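Local coordinates for protein hepatocyte growth factor-regulated tyrosine kinase substrate (Drosophila melanogaster, PDB 1DVP) that acts in endosome membrane invagination and multivesicular body formation, binding ubiquitin and phosphatidylinositol and sorting active tyrosine kinase receptors, potentially, toward degradation in the lysosome, at residues Tyr61-Leu66 against Arg103-Glu108; Ser92-Thr97 against Lys136-Pro141. One frame throughout, in Å; residues are numbered along the deposited sequence.

Both contacts belong to the VHS domain, a superhelix of packed helices, and their centres lie about 12 Å apart. Contact 1 joins helix 56-72 to helix 100-116 in a buried position, its centre about 10 Å from the centre of the chain; contact 2, its centre about 20 Å from that point, sets the end of helix 84-96 against the loop after helix 125-135. Helix 100-116 links them directly: Leu-107 packs on Leu-94, and Arg-103 NE approaches Leu-94 O at 2.7 Å in a weak hydrogen bond. Along the chain the four segments alternate. Neither contact reaches the two four-cysteine zinc sites, which belong to the FYVE zinc finger.

Contact 1 of 2, residues Tyr61-Leu66 against Arg103-Glu108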
loop_
_atom_site.group_PDB
_atom_site.type_symbol
_atom_site.label_atom_id
_atom_site.label_comp_id
_atom_site.label_asym_id
_atom_site.label_seq_id
_atom_site.Cartn_x
_atom_site.Cartn_y
_atom_site.Cartn_z
ATOM N N TYR A 61 16.655 -27.902 3.312
ATOM C CA TYR A 61 15.804 -26.947 3.992
ATOM C C TYR A 61 16.604 -26.208 5.077
ATOM O O TYR A 61 16.454 -24.985 5.219
ATOM C CB TYR A 61 14.578 -27.641 4.625
ATOM C CG TYR A 61 13.377 -27.796 3.705
ATOM C CD1 TYR A 61 13.050 -26.814 2.761
ATOM C CD2 TYR A 61 12.552 -28.904 3.804
ATOM C CE1 TYR A 61 11.932 -26.943 1.933
ATOM C CE2 TYR A 61 11.432 -29.061 2.996
ATOM C CZ TYR A 61 11.120 -28.086 2.054
ATOM O OH TYR A 61 10.036 -28.295 1.206
ATOM N N SER A 62 17.458 -26.931 5.813
ATOM C CA SER A 62 18.250 -26.302 6.864
ATOM C C SER A 62 19.167 -25.249 6.236
ATOM O O SER A 62 19.485 -24.276 6.880
ATOM C CB SER A 62 19.065 -27.330 7.700
ATOM O OG SER A 62 20.284 -27.713 7.078
ATOM N N LEU A 63 19.558 -25.436 4.972
ATOM C CA LEU A 63 20.384 -24.449 4.278
ATOM C C LEU A 63 19.552 -23.186 4.021
ATOM O O LEU A 63 20.075 -22.072 4.049
ATOM C CB LEU A 63 20.924 -25.008 2.946
ATOM C CG LEU A 63 21.975 -26.107 3.147
ATOM C CD1 LEU A 63 22.469 -26.641 1.820
ATOM C CD2 LEU A 63 23.151 -25.529 3.953
ATOM N N LEU A 64 18.262 -23.379 3.738
ATOM C CA LEU A 64 17.344 -22.270 3.524
ATOM C C LEU A 64 17.203 -21.514 4.868
ATOM O O LEU A 64 17.202 -20.281 4.900
ATOM C CB LEU A 64 15.980 -22.814 3.073
ATOM C CG LEU A 64 14.914 -21.744 2.837
ATOM C CD1 LEU A 64 15.400 -20.694 1.815
ATOM C CD2 LEU A 64 13.636 -22.398 2.367
ATOM N N VAL A 65 17.094 -22.247 5.979
ATOM C CA VAL A 65 16.985 -21.596 7.278
ATOM C C VAL A 65 18.238 -20.735 7.478
ATOM O O VAL A 65 18.170 -19.586 7.912
ATOM C CB VAL A 65 16.841 -22.651 8.436
ATOM C CG1 VAL A 65 16.961 -21.977 9.829
ATOM C CG2 VAL A 65 15.497 -23.356 8.300
ATOM N N LEU A 66 19.387 -21.305 7.144
ATOM C CA LEU A 66 20.659 -20.603 7.273
ATOM C C LEU A 66 20.714 -19.334 6.416
ATOM O O LEU A 66 21.146 -18.293 6.871
ATOM C CB LEU A 66 21.795 -21.552 6.867
ATOM C CG LEU A 66 23.141 -21.436 7.615
ATOM C CD1 LEU A 66 24.215 -22.047 6.689
ATOM C CD2 LEU A 66 23.496 -19.985 8.015
ATOM N N ARG A 103 24.534 -29.841 -2.350
ATOM C CA ARG A 103 25.802 -29.268 -2.792
ATOM C C ARG A 103 25.607 -27.997 -3.645
ATOM O O ARG A 103 26.364 -27.018 -3.502
ATOM C CB ARG A 103 26.603 -30.312 -3.581
ATOM C CG ARG A 103 27.676 -29.697 -4.456
ATOM C CD ARG A 103 28.477 -30.769 -5.198
ATOM N NE ARG A 103 28.902 -31.816 -4.278
ATOM C CZ ARG A 103 28.327 -33.010 -4.177
ATOM N NH1 ARG A 103 27.295 -33.331 -4.950
ATOM N NH2 ARG A 103 28.776 -33.875 -3.280
ATOM N N GLN A 104 24.603 -28.032 -4.522
ATOM C CA GLN A 104 24.271 -26.899 -5.380
ATOM C C GLN A 104 23.805 -25.699 -4.551
ATOM O O GLN A 104 24.200 -24.559 -4.809
ATOM C CB GLN A 104 23.170 -27.267 -6.379
ATOM C CG GLN A 104 23.668 -28.043 -7.597
ATOM C CD GLN A 104 25.047 -27.584 -8.033
ATOM O OE1 GLN A 104 26.039 -28.162 -7.627
ATOM N NE2 GLN A 104 25.113 -26.529 -8.834
ATOM N N LYS A 105 22.983 -25.966 -3.545
ATOM C CA LYS A 105 22.465 -24.890 -2.716
ATOM C C LYS A 105 23.586 -24.245 -1.921
ATOM O O LYS A 105 23.612 -23.026 -1.750
ATOM C CB LYS A 105 21.361 -25.415 -1.779
ATOM C CG LYS A 105 20.724 -24.341 -0.887
ATOM C CD LYS A 105 20.024 -23.237 -1.690
ATOM C CE LYS A 105 19.564 -22.103 -0.750
ATOM N NZ LYS A 105 18.735 -21.082 -1.454
ATOM N N MET A 106 24.525 -25.054 -1.449
ATOM C CA MET A 106 25.637 -24.516 -0.668
ATOM C C MET A 106 26.563 -23.668 -1.543
ATOM O O MET A 106 27.080 -22.632 -1.101
ATOM C CB MET A 106 26.425 -25.645 -0.013
ATOM C CG MET A 106 27.464 -25.200 1.011
ATOM S SD MET A 106 26.774 -24.412 2.535
ATOM C CE MET A 106 26.954 -22.725 2.090
ATOM N N LEU A 107 26.768 -24.116 -2.781
ATOM C CA LEU A 107 27.622 -23.421 -3.729
ATOM C C LEU A 107 27.014 -22.060 -4.022
ATOM O O LEU A 107 27.711 -21.056 -4.068
ATOM C CB LEU A 107 27.769 -24.245 -5.017
ATOM C CG LEU A 107 29.179 -24.823 -5.303
ATOM C CD1 LEU A 107 30.068 -24.813 -4.055
ATOM C CD2 LEU A 107 29.028 -26.241 -5.876
ATOM N N GLU A 108 25.706 -22.036 -4.222
ATOM C CA GLU A 108 24.982 -20.787 -4.457
ATOM C C GLU A 108 25.129 -19.814 -3.257
ATOM O O GLU A 108 25.409 -18.637 -3.452
ATOM C CB GLU A 108 23.495 -21.111 -4.698
ATOM C CG GLU A 108 22.509 -19.921 -4.663
ATOM C CD GLU A 108 21.074 -20.387 -4.314
ATOM O OE1 GLU A 108 20.519 -19.930 -3.293
ATOM O OE2 GLU A 108 20.514 -21.235 -5.052
#
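Leu-63 projects from helix 56-72 toward helix 100-116 and meets Lys-105 and Met-106 with different parts of its side chain. Against Lys-105 the two chains slide past each other in opposite directions, a contact of aliphatic carbons alone: Leu-63 CB lies 3.9 Å from Lys-105 CG, and the branch Leu-63 CD1 is 4.0 Å from Lys-105 CB. Leu-63 CD2 does the other half of the work, reaching Met-106 SD at 4.0 Å with the two side chains crossing at about a right angle. This division follows from the leucine's torsions: chi1 (-70°) sets CG beside the backbone N, and chi2 (179°) then turns CD1 to Lys-105 and CD2 to Met-106. The closest pair of CA atoms is also here, Leu-63 CA and Met-106 CA, 7.2 Å apart, within the helical superhelix of the VHS domain. Around the pair the packing continues: Leu-63 also touches Met-51 of helix 40-51 and Val-102, while Met-106 rests on Phe-90 and Leu-94 of helix 84-96 and on Trp-113. Lys-105 turns from apolar to polar along its length. The bend at chi2 follows the CG that lies beside Leu-63, and the chain beyond it is extended to the ammonium group. There Lys-105 NZ makes a salt bridge to Glu-108 OE1 at 2.8 Å, one turn on along its own helix, approaching that oxygen on its syn side and 24° out of the carboxylate plane. Glu-67, on the same helix as Leu-63, is a second carboxylate partner of the ammonium, which therefore ties the two helices by charge as well as by packing. An alanine in place of Lys-105 would keep CB near Leu-63 CD1 but would probably leave Glu-67 and Glu-108 without the positive charge between them.

Contact 2 of 2, residues Ser92-Thr97 against Lys136-Pro141; sequences SFLEST and KGHTFP
His-138, in the loop after helix 125-135, presents its imidazole to Leu-94 and Glu-95, so within the VHS helical superhelix the contact joins this loop to the C-terminal end of helix 84-96. The inner part is the packing of a buried leucine methyl on the imidazole face. Leu-94 CD1 sits 4.1 Å from the centroid of the His-138 ring and 26° off its normal, a CH-pi contact displaced toward the rim, where His-138 CE1 is 3.7 Å away. Leu-94 also packs on Leu-107 of helix 100-116, while Leu-133 of helix 125-135 touches both Glu-95 and His-138. Between this part and the solvent side lies a His-carboxylate hydrogen bond. The planes of carboxylate and ring are 36° apart, and the bond is bent, 134° at the hydrogen: His-138 NE2 donates to Glu-95 OE1 at 2.7 Å, reaching that oxygen from above the carboxylate plane. Exposed Lys-136 comes at the carboxylate from the opposite direction, its chain bent at chi3 and chi4. Its methylenes lie close, Lys-136 CE 3.1 Å from Glu-95 OE1; the looseness is at the tip, where Lys-136 NZ stays 4.1 Å from Glu-95 OE2, beyond a salt bridge.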
loop_
_atom_site.group_PDB
_atom_site.type_symbol
_atom_site.label_atom_id
_atom_site.label_comp_id
_atom_site.label_asym_id
_atom_site.label_seq_id
_atom_site.Cartn_x
_atom_site.Cartn_y
_atom_site.Cartn_z
ATOM N N SER A 92 33.971 -28.542 2.959
ATOM C CA SER A 92 34.005 -29.994 3.035
ATOM C C SER A 92 32.611 -30.555 2.992
ATOM O O SER A 92 32.383 -31.617 2.424
ATOM C CB SER A 92 34.721 -30.480 4.296
ATOM O OG SER A 92 34.674 -29.521 5.339
ATOM N N PHE A 93 31.674 -29.822 3.580
ATOM C CA PHE A 93 30.288 -30.240 3.612
ATOM C C PHE A 93 29.744 -30.441 2.206
ATOM O O PHE A 93 29.233 -31.508 1.879
ATOM C CB PHE A 93 29.448 -29.190 4.351
ATOM C CG PHE A 93 27.961 -29.442 4.293
ATOM C CD1 PHE A 93 27.357 -30.383 5.130
ATOM C CD2 PHE A 93 27.164 -28.741 3.392
ATOM C CE1 PHE A 93 25.983 -30.617 5.072
ATOM C CE2 PHE A 93 25.790 -28.975 3.328
ATOM C CZ PHE A 93 25.206 -29.913 4.172
ATOM N N LEU A 94 29.848 -29.416 1.371
ATOM C CA LEU A 94 29.307 -29.510 0.029
ATOM C C LEU A 94 30.078 -30.510 -0.822
ATOM O O LEU A 94 29.540 -31.093 -1.758
ATOM C CB LEU A 94 29.328 -28.139 -0.645
ATOM C CG LEU A 94 30.698 -27.596 -1.061
ATOM C CD1 LEU A 94 31.082 -28.109 -2.454
ATOM C CD2 LEU A 94 30.638 -26.088 -1.066
ATOM N N GLU A 95 31.337 -30.719 -0.484
ATOM C CA GLU A 95 32.162 -31.625 -1.251
ATOM C C GLU A 95 31.905 -33.099 -0.955
ATOM O O GLU A 95 32.151 -33.951 -1.801
ATOM C CB GLU A 95 33.624 -31.281 -1.010
ATOM C CG GLU A 95 34.444 -31.310 -2.271
ATOM C CD GLU A 95 35.557 -30.303 -2.229
ATOM O OE1 GLU A 95 35.270 -29.088 -2.381
ATOM O OE2 GLU A 95 36.714 -30.730 -2.032
ATOM N N SER A 96 31.394 -33.399 0.237
ATOM C CA SER A 96 31.142 -34.778 0.598
ATOM C C SER A 96 29.683 -35.195 0.770
ATOM O O SER A 96 29.425 -36.344 1.083
ATOM C CB SER A 96 31.926 -35.140 1.869
ATOM O OG SER A 96 31.386 -34.510 3.016
ATOM N N THR A 97 28.728 -34.291 0.565
ATOM C CA THR A 97 27.322 -34.665 0.725
ATOM C C THR A 97 26.834 -35.548 -0.420
ATOM O O THR A 97 27.108 -35.280 -1.594
ATOM C CB THR A 97 26.383 -33.421 0.791
ATOM O OG1 THR A 97 25.041 -33.844 1.076
ATOM C CG2 THR A 97 26.389 -32.685 -0.531
ATOM N N LYS A 136 39.319 -25.374 -7.418
ATOM C CA LYS A 136 39.313 -26.828 -7.235
ATOM C C LYS A 136 38.479 -27.567 -8.296
ATOM O O LYS A 136 38.377 -28.792 -8.272
ATOM C CB LYS A 136 38.773 -27.166 -5.844
ATOM C CG LYS A 136 38.754 -28.638 -5.517
ATOM C CD LYS A 136 37.837 -28.925 -4.344
ATOM C CE LYS A 136 38.028 -27.927 -3.215
ATOM N NZ LYS A 136 39.467 -27.746 -2.866
ATOM N N GLY A 137 37.869 -26.830 -9.217
ATOM C CA GLY A 137 37.088 -27.490 -10.248
ATOM C C GLY A 137 35.582 -27.335 -10.143
ATOM O O GLY A 137 34.862 -27.620 -11.113
ATOM N N HIS A 138 35.102 -26.893 -8.978
ATOM C CA HIS A 138 33.669 -26.697 -8.754
ATOM C C HIS A 138 33.131 -25.565 -9.623
ATOM O O HIS A 138 33.767 -24.524 -9.747
ATOM C CB HIS A 138 33.403 -26.373 -7.282
ATOM C CG HIS A 138 33.541 -27.545 -6.361
ATOM N ND1 HIS A 138 32.598 -28.546 -6.285
ATOM C CD2 HIS A 138 34.507 -27.872 -5.468
ATOM C CE1 HIS A 138 32.976 -29.438 -5.385
ATOM N NE2 HIS A 138 34.130 -29.052 -4.874
ATOM N N THR A 139 31.970 -25.797 -10.236
ATOM C CA THR A 139 31.286 -24.816 -11.085
ATOM C C THR A 139 30.192 -24.144 -10.236
ATOM O O THR A 139 29.440 -24.837 -9.545
ATOM C CB THR A 139 30.595 -25.493 -12.311
ATOM O OG1 THR A 139 31.579 -26.084 -13.176
ATOM C CG2 THR A 139 29.789 -24.464 -13.101
ATOM N N PHE A 140 30.094 -22.815 -10.280
ATOM C CA PHE A 140 29.085 -22.119 -9.483
ATOM C C PHE A 140 27.848 -21.755 -10.279
ATOM O O PHE A 140 27.934 -21.497 -11.474
ATOM C CB PHE A 140 29.665 -20.856 -8.829
ATOM C CG PHE A 140 30.452 -21.132 -7.579
ATOM C CD1 PHE A 140 31.758 -21.616 -7.651
ATOM C CD2 PHE A 140 29.874 -20.956 -6.332
ATOM C CE1 PHE A 140 32.472 -21.921 -6.500
ATOM C CE2 PHE A 140 30.580 -21.260 -5.175
ATOM C CZ PHE A 140 31.885 -21.745 -5.258
ATOM N N PRO A 141 26.677 -21.722 -9.613
ATOM C CA PRO A 141 25.389 -21.392 -10.238
ATOM C C PRO A 141 25.405 -20.007 -10.852
ATOM O O PRO A 141 26.377 -19.256 -10.710
ATOM C CB PRO A 141 24.400 -21.479 -9.079
ATOM C CG PRO A 141 25.072 -22.472 -8.123
ATOM C CD PRO A 141 26.503 -22.027 -8.179
#